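PDB 3HC7: gene 12 protein from Mycobacterium phage D29, which hydrolyses the ester link between mycolic acids and the arabinogalactan-peptidoglycan of the host cell wall, helping the phage to lyse mycobacteria. Local coordinates for residues Leu66-Asp71 with Leu107-Lys112; His177-Ala182 with Ile212-Ala217; Gly184-Lys189 with Asp198-Gln203. All coordinates share one frame; numbering follows the deposited sequence.

Contact 1: Leu66-Asp71 with Leu107-Lys112; sequences LKLDAD and LHRLKK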
ATOM      1  N   LEU A  66      -7.755   0.781  19.464  1.00 59.00           N
ATOM      2  CA  LEU A  66      -8.762   1.619  20.103  1.00 65.59           C
ATOM      3  C   LEU A  66     -10.171   1.133  19.790  1.00 69.65           C
ATOM      4  O   LEU A  66     -10.888   0.658  20.671  1.00 76.44           O
ATOM      5  CB  LEU A  66      -8.607   3.077  19.675  1.00 69.46           C
ATOM      6  CG  LEU A  66      -7.344   3.780  20.166  1.00 67.96           C
ATOM      7  CD1 LEU A  66      -7.372   5.246  19.773  1.00 66.18           C
ATOM      8  CD2 LEU A  66      -7.215   3.630  21.668  1.00 72.93           C
ATOM      9  N   LYS A  67     -10.562   1.259  18.530  1.00 67.95           N
ATOM     10  CA  LYS A  67     -11.916   0.917  18.117  1.00 66.37           C
ATOM     11  C   LYS A  67     -12.297  -0.503  18.522  1.00 63.52           C
ATOM     12  O   LYS A  67     -13.387  -0.739  19.035  1.00 59.81           O
ATOM     13  CB  LYS A  67     -12.062   1.096  16.608  1.00 64.57           C
ATOM     14  CG  LYS A  67     -12.364   2.522  16.177  1.00 69.62           C
ATOM     15  CD  LYS A  67     -11.453   3.540  16.847  1.00 73.75           C
ATOM     16  CE  LYS A  67     -11.889   4.962  16.512  1.00 75.44           C
ATOM     17  NZ  LYS A  67     -11.057   5.985  17.200  1.00 73.45           N
ATOM     18  N   LEU A  68     -11.387  -1.445  18.303  1.00 62.98           N
ATOM     19  CA  LEU A  68     -11.690  -2.858  18.519  1.00 61.80           C
ATOM     20  C   LEU A  68     -11.694  -3.285  19.987  1.00 66.56           C
ATOM     21  O   LEU A  68     -12.385  -4.238  20.357  1.00 63.96           O
ATOM     22  CB  LEU A  68     -10.756  -3.742  17.687  1.00 64.58           C
ATOM     23  CG  LEU A  68     -11.325  -4.154  16.325  1.00 65.29           C
ATOM     24  CD1 LEU A  68     -12.081  -3.016  15.665  1.00 67.36           C
ATOM     25  CD2 LEU A  68     -10.237  -4.672  15.414  1.00 45.68           C
ATOM     26  N   ASP A  69     -10.926  -2.594  20.824  1.00 64.86           N
ATOM     27  CA  ASP A  69     -11.009  -2.830  22.262  1.00 65.35           C
ATOM     28  C   ASP A  69     -12.315  -2.256  22.811  1.00 75.72           C
ATOM     29  O   ASP A  69     -12.910  -2.804  23.736  1.00 81.14           O
ATOM     30  CB  ASP A  69      -9.811  -2.226  23.000  1.00 60.27           C
ATOM     31  CG  ASP A  69      -8.628  -3.173  23.073  1.00 65.05           C
ATOM     32  OD1 ASP A  69      -8.824  -4.386  22.853  1.00 68.47           O
ATOM     33  OD2 ASP A  69      -7.502  -2.706  23.356  1.00 64.09           O
ATOM     34  N   ALA A  70     -12.755  -1.148  22.226  1.00 74.19           N
ATOM     35  CA  ALA A  70     -13.964  -0.479  22.669  1.00 78.31           C
ATOM     36  C   ALA A  70     -15.210  -1.295  22.341  1.00 86.03           C
ATOM     37  O   ALA A  70     -16.168  -1.301  23.109  1.00 98.82           O
ATOM     38  CB  ALA A  70     -14.054   0.904  22.047  1.00 78.89           C
ATOM     39  N   ASP A  71     -15.199  -1.979  21.201  1.00 82.40           N
ATOM     40  CA  ASP A  71     -16.343  -2.786  20.784  1.00 83.20           C
ATOM     41  C   ASP A  71     -15.913  -4.204  20.405  1.00 78.33           C
ATOM     42  O   ASP A  71     -15.653  -4.495  19.240  1.00 73.22           O
ATOM     43  CB  ASP A  71     -17.090  -2.113  19.626  1.00 81.16           C
ATOM     44  CG  ASP A  71     -18.372  -2.843  19.248  1.00 81.24           C
ATOM     45  OD1 ASP A  71     -18.577  -3.981  19.717  1.00 86.58           O
ATOM     46  OD2 ASP A  71     -19.172  -2.281  18.476  1.00 86.41           O
ATOM     47  N   LEU A 107      -7.089 -11.070  14.909  1.00 39.48           N
ATOM     48  CA  LEU A 107      -7.066 -11.778  13.632  1.00 39.34           C
ATOM     49  C   LEU A 107      -8.414 -12.403  13.301  1.00 43.81           C
ATOM     50  O   LEU A 107      -8.902 -12.279  12.178  1.00 44.46           O
ATOM     51  CB  LEU A 107      -5.957 -12.834  13.592  1.00 40.73           C
ATOM     52  CG  LEU A 107      -5.929 -13.703  12.332  1.00 41.84           C
ATOM     53  CD1 LEU A 107      -5.937 -12.836  11.079  1.00 41.84           C
ATOM     54  CD2 LEU A 107      -4.719 -14.627  12.322  1.00 39.60           C
ATOM     55  N   HIS A 108      -9.022 -13.065  14.282  1.00 45.41           N
ATOM     56  CA  HIS A 108     -10.292 -13.747  14.067  1.00 48.98           C
ATOM     57  C   HIS A 108     -11.424 -12.767  13.757  1.00 54.46           C
ATOM     58  O   HIS A 108     -12.512 -13.176  13.350  1.00 54.50           O
ATOM     59  CB  HIS A 108     -10.650 -14.612  15.282  1.00 49.86           C
ATOM     60  CG  HIS A 108     -11.006 -13.819  16.500  1.00 54.79           C
ATOM     61  ND1 HIS A 108     -10.061 -13.174  17.270  1.00 58.49           N
ATOM     62  CD2 HIS A 108     -12.203 -13.567  17.082  1.00 51.76           C
ATOM     63  CE1 HIS A 108     -10.662 -12.554  18.272  1.00 61.74           C
ATOM     64  NE2 HIS A 108     -11.962 -12.777  18.180  1.00 55.30           N
ATOM     65  N   ARG A 109     -11.168 -11.476  13.938  1.00 54.19           N
ATOM     66  CA  ARG A 109     -12.196 -10.470  13.693  1.00 53.82           C
ATOM     67  C   ARG A 109     -12.014  -9.723  12.373  1.00 50.65           C
ATOM     68  O   ARG A 109     -12.882  -8.954  11.970  1.00 53.49           O
ATOM     69  CB  ARG A 109     -12.272  -9.487  14.855  1.00 49.91           C
ATOM     70  CG  ARG A 109     -12.802 -10.119  16.119  1.00 54.82           C
ATOM     71  CD  ARG A 109     -12.443  -9.292  17.325  1.00 51.99           C
ATOM     72  NE  ARG A 109     -13.215  -8.060  17.394  1.00 53.23           N
ATOM     73  CZ  ARG A 109     -13.016  -7.125  18.313  1.00 56.74           C
ATOM     74  NH1 ARG A 109     -12.067  -7.291  19.230  1.00 47.45           N
ATOM     75  NH2 ARG A 109     -13.760  -6.026  18.316  1.00 59.78           N
ATOM     76  N   LEU A 110     -10.891  -9.960  11.703  1.00 52.02           N
ATOM     77  CA  LEU A 110     -10.622  -9.343  10.413  1.00 50.99           C
ATOM     78  C   LEU A 110     -11.384 -10.096   9.331  1.00 51.77           C
ATOM     79  O   LEU A 110     -11.187 -11.296   9.151  1.00 49.18           O
ATOM     80  CB  LEU A 110      -9.123  -9.364  10.112  1.00 41.27           C
ATOM     81  CG  LEU A 110      -8.682  -8.796   8.757  1.00 43.77           C
ATOM     82  CD1 LEU A 110      -9.098  -7.341   8.606  1.00 35.69           C
ATOM     83  CD2 LEU A 110      -7.173  -8.951   8.559  1.00 35.69           C
ATOM     84  N   LYS A 111     -12.254  -9.389   8.613  1.00 50.12           N
ATOM     85  CA  LYS A 111     -13.084 -10.031   7.597  1.00 56.71           C
ATOM     86  C   LYS A 111     -12.637  -9.731   6.170  1.00 58.12           C
ATOM     87  O   LYS A 111     -12.697 -10.602   5.299  1.00 54.81           O
ATOM     88  CB  LYS A 111     -14.553  -9.644   7.774  1.00 63.54           C
ATOM     89  CG  LYS A 111     -15.158 -10.099   9.092  1.00 69.09           C
ATOM     90  CD  LYS A 111     -14.957 -11.591   9.308  1.00 69.36           C
ATOM     91  CE  LYS A 111     -15.615 -12.049  10.604  1.00 75.46           C
ATOM     92  NZ  LYS A 111     -15.344 -13.485  10.891  1.00 74.45           N
ATOM     93  N   LYS A 112     -12.193  -8.501   5.928  1.00 54.45           N
ATOM     94  CA  LYS A 112     -11.913  -8.067   4.567  1.00 49.82           C
ATOM     95  C   LYS A 112     -10.757  -7.088   4.510  1.00 47.72           C
ATOM     96  O   LYS A 112     -10.664  -6.177   5.329  1.00 45.35           O
ATOM     97  CB  LYS A 112     -13.149  -7.397   3.955  1.00 49.21           C
ATOM     98  CG  LYS A 112     -14.378  -8.288   3.830  1.00 56.79           C
ATOM     99  CD  LYS A 112     -15.583  -7.480   3.392  1.00 56.97           C
ATOM    100  CE  LYS A 112     -16.858  -8.314   3.463  1.00 63.48           C
ATOM    101  NZ  LYS A 112     -17.060  -9.100   2.219  1.00 64.41           N
TER
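The backbone O of Leu68 is gripped by both terminal nitrogens of Arg109, which reach it end-on. NH2 of Arg109 makes the shorter bond, 3.0 Å to Leu68 O with an N-H...O angle of 153°, and meets a lone pair in the carbonyl plane. The second bond, from Arg109 NH1 to the same Leu68 O, is longer at 3.3 Å and arrives from above that plane. The oxygen itself lies close to the plane of the guanidinium, which suits a fork of two N-H groups converging on one acceptor. The Leu68 side chain then runs past the arginine in the opposite sense and sets CG over one guanidinium face, 3.7 Å from Arg109 NH2. A branched apolar residue fits here, since the face of a guanidinium offers no hydrogen-bond donor. Leu68 also packs on Trp5 and Phe76 of the parallel sheet, to which strand 110-116 belongs. The arginine chain reaches the helix by bending at chi3 (72°). Asp71, the first residue to leave helical geometry, brings its O near the guanidinium edge at a poor angle for bonding, whereas Ala74 O accepts a further bond from Arg109 NH2. Arg109 thus ties the turn leading into strand 110-116 to the C-terminal end of helix 50-70, where carbonyls lack the amide partners of a following turn. A positive group here would probably be favoured by the helix dipole.

Contact 2: His177-Ala182 with Ile212-Ala217; sequences HEYEVA and ITEGIA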
ATOM      1  N   HIS A 177      15.420  -8.053  -9.917  1.00 39.49           N
ATOM      2  CA  HIS A 177      16.714  -7.519  -9.507  1.00 46.26           C
ATOM      3  C   HIS A 177      17.420  -6.807 -10.639  1.00 37.55           C
ATOM      4  O   HIS A 177      18.626  -6.592 -10.604  1.00 47.74           O
ATOM      5  CB  HIS A 177      17.582  -8.612  -8.894  1.00 55.59           C
ATOM      6  CG  HIS A 177      16.995  -9.195  -7.648  1.00 68.53           C
ATOM      7  ND1 HIS A 177      16.920  -8.493  -6.464  1.00 69.57           N
ATOM      8  CD2 HIS A 177      16.428 -10.400  -7.409  1.00 73.10           C
ATOM      9  CE1 HIS A 177      16.346  -9.246  -5.544  1.00 73.26           C
ATOM     10  NE2 HIS A 177      16.037 -10.409  -6.091  1.00 77.25           N
ATOM     11  N   GLU A 178      16.646  -6.438 -11.648  1.00 36.41           N
ATOM     12  CA  GLU A 178      17.122  -5.519 -12.668  1.00 31.50           C
ATOM     13  C   GLU A 178      17.458  -4.179 -11.999  1.00 32.03           C
ATOM     14  O   GLU A 178      16.801  -3.761 -11.042  1.00 31.15           O
ATOM     15  CB  GLU A 178      16.047  -5.373 -13.748  1.00 39.30           C
ATOM     16  CG  GLU A 178      16.112  -4.116 -14.595  1.00 60.20           C
ATOM     17  CD  GLU A 178      14.936  -4.025 -15.558  1.00 72.51           C
ATOM     18  OE1 GLU A 178      14.239  -5.046 -15.747  1.00 77.41           O
ATOM     19  OE2 GLU A 178      14.702  -2.941 -16.124  1.00 73.36           O
ATOM     20  N   TYR A 179      18.484  -3.515 -12.518  1.00 33.45           N
ATOM     21  CA  TYR A 179      19.012  -2.271 -11.966  1.00 26.16           C
ATOM     22  C   TYR A 179      17.953  -1.195 -11.683  1.00 29.50           C
ATOM     23  O   TYR A 179      17.866  -0.676 -10.568  1.00 26.50           O
ATOM     24  CB  TYR A 179      20.057  -1.713 -12.933  1.00 30.04           C
ATOM     25  CG  TYR A 179      20.721  -0.433 -12.483  1.00 37.83           C
ATOM     26  CD1 TYR A 179      21.644  -0.431 -11.444  1.00 38.96           C
ATOM     27  CD2 TYR A 179      20.442   0.771 -13.114  1.00 30.15           C
ATOM     28  CE1 TYR A 179      22.258   0.741 -11.039  1.00 37.29           C
ATOM     29  CE2 TYR A 179      21.046   1.938 -12.722  1.00 33.67           C
ATOM     30  CZ  TYR A 179      21.955   1.922 -11.694  1.00 34.95           C
ATOM     31  OH  TYR A 179      22.560   3.094 -11.335  1.00 31.83           O
ATOM     32  N   GLU A 180      17.176  -0.846 -12.706  1.00 27.93           N
ATOM     33  CA  GLU A 180      16.123   0.155 -12.579  1.00 36.93           C
ATOM     34  C   GLU A 180      15.135  -0.233 -11.486  1.00 34.44           C
ATOM     35  O   GLU A 180      14.692   0.607 -10.697  1.00 35.97           O
ATOM     36  CB  GLU A 180      15.386   0.331 -13.915  1.00 31.78           C
ATOM     37  CG  GLU A 180      16.182   1.062 -14.969  1.00 33.99           C
ATOM     38  CD  GLU A 180      17.139   0.151 -15.719  1.00 41.45           C
ATOM     39  OE1 GLU A 180      17.193  -1.055 -15.388  1.00 36.90           O
ATOM     40  OE2 GLU A 180      17.832   0.647 -16.634  1.00 38.09           O
ATOM     41  N   VAL A 181      14.799  -1.515 -11.436  1.00 31.13           N
ATOM     42  CA  VAL A 181      13.893  -2.009 -10.413  1.00 29.33           C
ATOM     43  C   VAL A 181      14.521  -1.877  -9.023  1.00 32.93           C
ATOM     44  O   VAL A 181      13.864  -1.453  -8.073  1.00 32.05           O
ATOM     45  CB  VAL A 181      13.466  -3.472 -10.694  1.00 34.32           C
ATOM     46  CG1 VAL A 181      12.787  -4.077  -9.488  1.00 28.64           C
ATOM     47  CG2 VAL A 181      12.543  -3.529 -11.906  1.00 36.44           C
ATOM     48  N   ALA A 182      15.800  -2.223  -8.905  1.00 27.61           N
ATOM     49  CA  ALA A 182      16.484  -2.135  -7.616  1.00 25.27           C
ATOM     50  C   ALA A 182      16.517  -0.692  -7.109  1.00 23.02           C
ATOM     51  O   ALA A 182      16.360  -0.429  -5.912  1.00 28.23           O
ATOM     52  CB  ALA A 182      17.904  -2.697  -7.727  1.00 24.21           C
ATOM     53  N   ILE A 212      28.166   5.532  -9.310  1.00 29.55           N
ATOM     54  CA  ILE A 212      27.283   6.149  -8.330  1.00 28.14           C
ATOM     55  C   ILE A 212      26.475   7.285  -8.959  1.00 29.49           C
ATOM     56  O   ILE A 212      25.276   7.417  -8.715  1.00 35.57           O
ATOM     57  CB  ILE A 212      28.068   6.655  -7.100  1.00 32.31           C
ATOM     58  CG1 ILE A 212      28.521   5.472  -6.248  1.00 43.07           C
ATOM     59  CG2 ILE A 212      27.192   7.565  -6.257  1.00 38.60           C
ATOM     60  CD1 ILE A 212      27.359   4.661  -5.698  1.00 42.31           C
ATOM     61  N   THR A 213      27.135   8.088  -9.787  1.00 31.66           N
ATOM     62  CA  THR A 213      26.475   9.216 -10.436  1.00 34.05           C
ATOM     63  C   THR A 213      25.276   8.777 -11.291  1.00 32.85           C
ATOM     64  O   THR A 213      24.259   9.467 -11.364  1.00 27.47           O
ATOM     65  CB  THR A 213      27.468  10.002 -11.314  1.00 34.62           C
ATOM     66  OG1 THR A 213      28.121   9.105 -12.214  1.00 39.40           O
ATOM     67  CG2 THR A 213      28.530  10.683 -10.457  1.00 34.52           C
ATOM     68  N   GLU A 214      25.396   7.628 -11.940  1.00 26.18           N
ATOM     69  CA  GLU A 214      24.301   7.123 -12.747  1.00 32.10           C
ATOM     70  C   GLU A 214      23.128   6.749 -11.847  1.00 31.07           C
ATOM     71  O   GLU A 214      21.961   6.978 -12.194  1.00 25.94           O
ATOM     72  CB  GLU A 214      24.751   5.921 -13.584  1.00 38.00           C
ATOM     73  CG  GLU A 214      23.600   5.209 -14.274  1.00 42.81           C
ATOM     74  CD  GLU A 214      24.060   4.170 -15.300  1.00 42.41           C
ATOM     75  OE1 GLU A 214      25.284   3.990 -15.480  1.00 42.61           O
ATOM     76  OE2 GLU A 214      23.183   3.536 -15.929  1.00 41.04           O
ATOM     77  N   GLY A 215      23.440   6.195 -10.678  1.00 24.70           N
ATOM     78  CA  GLY A 215      22.408   5.804  -9.734  1.00 23.16           C
ATOM     79  C   GLY A 215      21.739   7.016  -9.094  1.00 28.20           C
ATOM     80  O   GLY A 215      20.532   7.022  -8.826  1.00 22.33           O
ATOM     81  N   ILE A 216      22.524   8.057  -8.852  1.00 27.78           N
ATOM     82  CA  ILE A 216      21.984   9.286  -8.285  1.00 31.14           C
ATOM     83  C   ILE A 216      20.983   9.913  -9.261  1.00 27.17           C
ATOM     84  O   ILE A 216      19.865  10.289  -8.884  1.00 27.15           O
ATOM     85  CB  ILE A 216      23.119  10.280  -7.975  1.00 31.77           C
ATOM     86  CG1 ILE A 216      23.901   9.824  -6.744  1.00 31.22           C
ATOM     87  CG2 ILE A 216      22.577  11.689  -7.775  1.00 26.08           C
ATOM     88  CD1 ILE A 216      25.200  10.583  -6.544  1.00 33.74           C
ATOM     89  N   ALA A 217      21.386   9.993 -10.522  1.00 31.87           N
ATOM     90  CA  ALA A 217      20.532  10.558 -11.559  1.00 34.06           C
ATOM     91  C   ALA A 217      19.214   9.800 -11.714  1.00 34.59           C
ATOM     92  O   ALA A 217      18.152  10.418 -11.785  1.00 29.15           O
ATOM     93  CB  ALA A 217      21.262  10.601 -12.865  1.00 26.31           C
TER
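Tyr179 reaches from the start of helix 179-189 to the first turns of helix 212-230, and its OH comes to rest against the backbone at Gly215. This is the tight part of the contact: Tyr179 OH lies 3.2 Å from Gly215 CA. The nearby Gly215 N is 3.3 Å from that OH, but the angle is poor for a hydrogen bond, so the phenol oxygen simply packs against the one residue here that has no side chain. Glycine suits the position because, lacking a side chain, it lets the oxygen come this near the main chain. Tyrosine suits the other end by its length, and its first torsion helps: with CG trans to the backbone nitrogen (chi1 -179°), the ring points toward helix 212-230.

The Glu214 side is looser and partly exposed. Its CG stands 3.8 Å from Tyr179 OH, and its carboxylate passes obliquely by the ring, with OE2 4.2 Å from Tyr179 CE2 and the two planes 70° apart. The extended glutamate chain carries this group past the ring to Arg210, with which OE2 forms a salt bridge. Arg210 also makes a cation-pi contact with Tyr179, so one arginine serves both the aromatic and the acid. Leu207 and Leu218 add apolar contacts to the tyrosine.

The contact therefore joins the helices by close fit at the glycine, while at the margin Arg210 holds Glu214 and, through cation-pi, the ring. The arginine probably offsets the negative charge of Glu214, and so moderates its like-charge repulsion with Glu180, whose OE2 is 6.1 Å from Glu214 OE2.

Contact 3: Gly184-Lys189 with Asp198-Gln203; sequences GRIVMK and DSVVAQ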
ATOM      1  N   GLY A 184      14.455   1.743  -7.908  1.00 27.47           N
ATOM      2  CA  GLY A 184      13.091   1.976  -7.458  1.00 30.17           C
ATOM      3  C   GLY A 184      12.833   1.498  -6.036  1.00 29.77           C
ATOM      4  O   GLY A 184      12.235   2.221  -5.224  1.00 27.07           O
ATOM      5  N   ARG A 185      13.267   0.281  -5.715  1.00 29.94           N
ATOM      6  CA  ARG A 185      13.092  -0.213  -4.342  1.00 31.59           C
ATOM      7  C   ARG A 185      13.889   0.652  -3.384  1.00 30.79           C
ATOM      8  O   ARG A 185      13.434   0.966  -2.298  1.00 23.19           O
ATOM      9  CB  ARG A 185      13.535  -1.672  -4.194  1.00 38.09           C
ATOM     10  CG  ARG A 185      12.408  -2.669  -4.239  1.00 42.68           C
ATOM     11  CD  ARG A 185      12.847  -4.039  -3.746  1.00 34.44           C
ATOM     12  NE  ARG A 185      14.013  -4.524  -4.457  1.00 37.65           N
ATOM     13  CZ  ARG A 185      13.959  -5.272  -5.550  1.00 32.51           C
ATOM     14  NH1 ARG A 185      12.791  -5.618  -6.067  1.00 34.25           N
ATOM     15  NH2 ARG A 185      15.078  -5.674  -6.126  1.00 44.99           N
ATOM     16  N   ILE A 186      15.089   1.054  -3.796  1.00 26.14           N
ATOM     17  CA  ILE A 186      15.905   1.896  -2.937  1.00 24.56           C
ATOM     18  C   ILE A 186      15.168   3.185  -2.562  1.00 27.58           C
ATOM     19  O   ILE A 186      15.112   3.565  -1.385  1.00 24.47           O
ATOM     20  CB  ILE A 186      17.250   2.204  -3.602  1.00 28.50           C
ATOM     21  CG1 ILE A 186      18.167   0.989  -3.439  1.00 31.27           C
ATOM     22  CG2 ILE A 186      17.878   3.457  -2.996  1.00 19.65           C
ATOM     23  CD1 ILE A 186      19.403   1.034  -4.286  1.00 32.29           C
ATOM     24  N   VAL A 187      14.601   3.843  -3.570  1.00 29.20           N
ATOM     25  CA  VAL A 187      13.866   5.091  -3.373  1.00 25.66           C
ATOM     26  C   VAL A 187      12.696   4.921  -2.396  1.00 32.59           C
ATOM     27  O   VAL A 187      12.491   5.727  -1.480  1.00 30.60           O
ATOM     28  CB  VAL A 187      13.376   5.662  -4.731  1.00 27.37           C
ATOM     29  CG1 VAL A 187      12.284   6.681  -4.529  1.00 29.94           C
ATOM     30  CG2 VAL A 187      14.530   6.290  -5.455  1.00 30.82           C
ATOM     31  N   MET A 188      11.943   3.852  -2.571  1.00 26.31           N
ATOM     32  CA  MET A 188      10.816   3.594  -1.685  1.00 27.10           C
ATOM     33  C   MET A 188      11.198   3.279  -0.228  1.00 26.31           C
ATOM     34  O   MET A 188      10.439   3.598   0.691  1.00 29.16           O
ATOM     35  CB  MET A 188       9.940   2.498  -2.259  1.00 22.27           C
ATOM     36  CG  MET A 188       9.145   2.940  -3.471  1.00 31.99           C
ATOM     37  SD  MET A 188       8.217   1.563  -4.155  1.00 71.00           S
ATOM     38  CE  MET A 188       7.691   0.757  -2.654  1.00 36.32           C
ATOM     39  N   LYS A 189      12.365   2.668  -0.012  1.00 25.84           N
ATOM     40  CA  LYS A 189      12.790   2.285   1.346  1.00 28.68           C
ATOM     41  C   LYS A 189      13.686   3.302   2.066  1.00 31.02           C
ATOM     42  O   LYS A 189      13.941   3.176   3.264  1.00 26.95           O
ATOM     43  CB  LYS A 189      13.522   0.939   1.297  1.00 34.05           C
ATOM     44  CG  LYS A 189      12.666  -0.206   0.800  1.00 39.42           C
ATOM     45  CD  LYS A 189      13.526  -1.330   0.257  1.00 49.57           C
ATOM     46  CE  LYS A 189      14.458  -1.903   1.316  1.00 56.03           C
ATOM     47  NZ  LYS A 189      15.220  -3.067   0.774  1.00 61.02           N
ATOM     48  N   ASP A 198      20.569   4.145   5.853  1.00 29.91           N
ATOM     49  CA  ASP A 198      19.445   3.851   4.977  1.00 26.49           C
ATOM     50  C   ASP A 198      19.214   4.908   3.897  1.00 33.15           C
ATOM     51  O   ASP A 198      18.171   4.902   3.252  1.00 33.71           O
ATOM     52  CB  ASP A 198      18.168   3.655   5.788  1.00 36.02           C
ATOM     53  CG  ASP A 198      18.291   2.521   6.794  1.00 42.55           C
ATOM     54  OD1 ASP A 198      18.823   1.454   6.429  1.00 34.71           O
ATOM     55  OD2 ASP A 198      17.854   2.706   7.949  1.00 46.37           O
ATOM     56  N   SER A 199      20.177   5.806   3.682  1.00 25.07           N
ATOM     57  CA  SER A 199      20.000   6.809   2.620  1.00 24.68           C
ATOM     58  C   SER A 199      20.058   6.203   1.216  1.00 28.93           C
ATOM     59  O   SER A 199      20.571   5.087   1.018  1.00 27.23           O
ATOM     60  CB  SER A 199      21.016   7.945   2.746  1.00 23.43           C
ATOM     61  OG  SER A 199      22.333   7.471   2.547  1.00 30.03           O
ATOM     62  N   VAL A 200      19.535   6.938   0.235  1.00 27.06           N
ATOM     63  CA  VAL A 200      19.671   6.517  -1.154  1.00 22.52           C
ATOM     64  C   VAL A 200      21.146   6.278  -1.466  1.00 24.31           C
ATOM     65  O   VAL A 200      21.499   5.253  -2.056  1.00 28.67           O
ATOM     66  CB  VAL A 200      19.079   7.546  -2.131  1.00 28.77           C
ATOM     67  CG1 VAL A 200      19.470   7.209  -3.583  1.00 25.22           C
ATOM     68  CG2 VAL A 200      17.559   7.610  -1.971  1.00 21.15           C
ATOM     69  N   VAL A 201      22.004   7.213  -1.060  1.00 24.76           N
ATOM     70  CA  VAL A 201      23.425   7.129  -1.405  1.00 29.72           C
ATOM     71  C   VAL A 201      24.121   5.924  -0.753  1.00 33.32           C
ATOM     72  O   VAL A 201      24.942   5.256  -1.384  1.00 36.83           O
ATOM     73  CB  VAL A 201      24.188   8.432  -1.082  1.00 33.76           C
ATOM     74  CG1 VAL A 201      25.694   8.204  -1.126  1.00 34.49           C
ATOM     75  CG2 VAL A 201      23.793   9.543  -2.049  1.00 31.86           C
ATOM     76  N   ALA A 202      23.788   5.643   0.503  1.00 36.43           N
ATOM     77  CA  ALA A 202      24.345   4.470   1.186  1.00 34.23           C
ATOM     78  C   ALA A 202      23.921   3.197   0.459  1.00 32.34           C
ATOM     79  O   ALA A 202      24.731   2.305   0.206  1.00 29.67           O
ATOM     80  CB  ALA A 202      23.880   4.426   2.623  1.00 31.00           C
ATOM     81  N   GLN A 203      22.638   3.124   0.125  1.00 31.39           N
ATOM     82  CA  GLN A 203      22.098   1.989  -0.603  1.00 29.48           C
ATOM     83  C   GLN A 203      22.687   1.833  -2.001  1.00 31.75           C
ATOM     84  O   GLN A 203      22.903   0.706  -2.459  1.00 30.21           O
ATOM     85  CB  GLN A 203      20.570   2.058  -0.652  1.00 28.65           C
ATOM     86  CG  GLN A 203      19.916   1.938   0.728  1.00 36.01           C
ATOM     87  CD  GLN A 203      18.397   1.868   0.656  1.00 43.12           C
ATOM     88  OE1 GLN A 203      17.826   0.863   0.235  1.00 42.86           O
ATOM     89  NE2 GLN A 203      17.738   2.938   1.082  1.00 41.10           N
TER
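Helix 179-189 approaches the beginning of helix 200-207 most closely at Ile186 and Val200, whose CA atoms are 6.2 Å apart. Ile186 is the central apolar group. With CG1 beside the backbone nitrogen (chi1 -79°), CG2 lies anti to it and meets Val200 CG1 at 4.1 Å, while Gln203 runs alongside the isoleucine in the opposite direction. Gln203 CB is 3.8 Å from Ile186 CG1, and the amide oxygen OE1 lies 3.7 Å from that same CG1. Beta-branched residues suit this narrow approach, filling it close to the main chain. Glutamine combines an apolar stem for the isoleucine with a polar end that turns back on its own segment: NE2 donates to Asp198 O at 3.0 Å, from well above the carbonyl plane. Ser199 is the N-cap, its OG accepting from Ala202 N at 3.1 Å, a role that suits a short hydroxyl side chain. Toward solvent, the exposed Lys189 brings its CB near the glutamine amide. Around this pair, Val200 and Gln203 also touch Ala190, in the connection that follows helix 179-189, and Val187 and Val200 both pack on Ala219, so helix 212-230 completes a three-helix cluster.

Overall arrangement
Contacts 2 and 3 are neighbours, with centres about 10 Å apart, and share helix 179-189: contact 3 sets its later turns on helix 200-207, contact 2 its first turn on helix 212-230. Contact 3 nests within the chain loop that contact 2 closes. Contact 1 lies on the opposite side of the chain's centre, its centre about 42 Å from that of contact 2, and belongs to the parallel-sheet part of this cutinase-like hydrolase. There a buried arginine bonds to a carbonyl at a helix end, whereas the helical cluster relies more on side-chain fit, with polar groups at its margins. Contacts 1 and 2 are buried, contact 3 partly, its isoleucine enclosed and its lysine exposed.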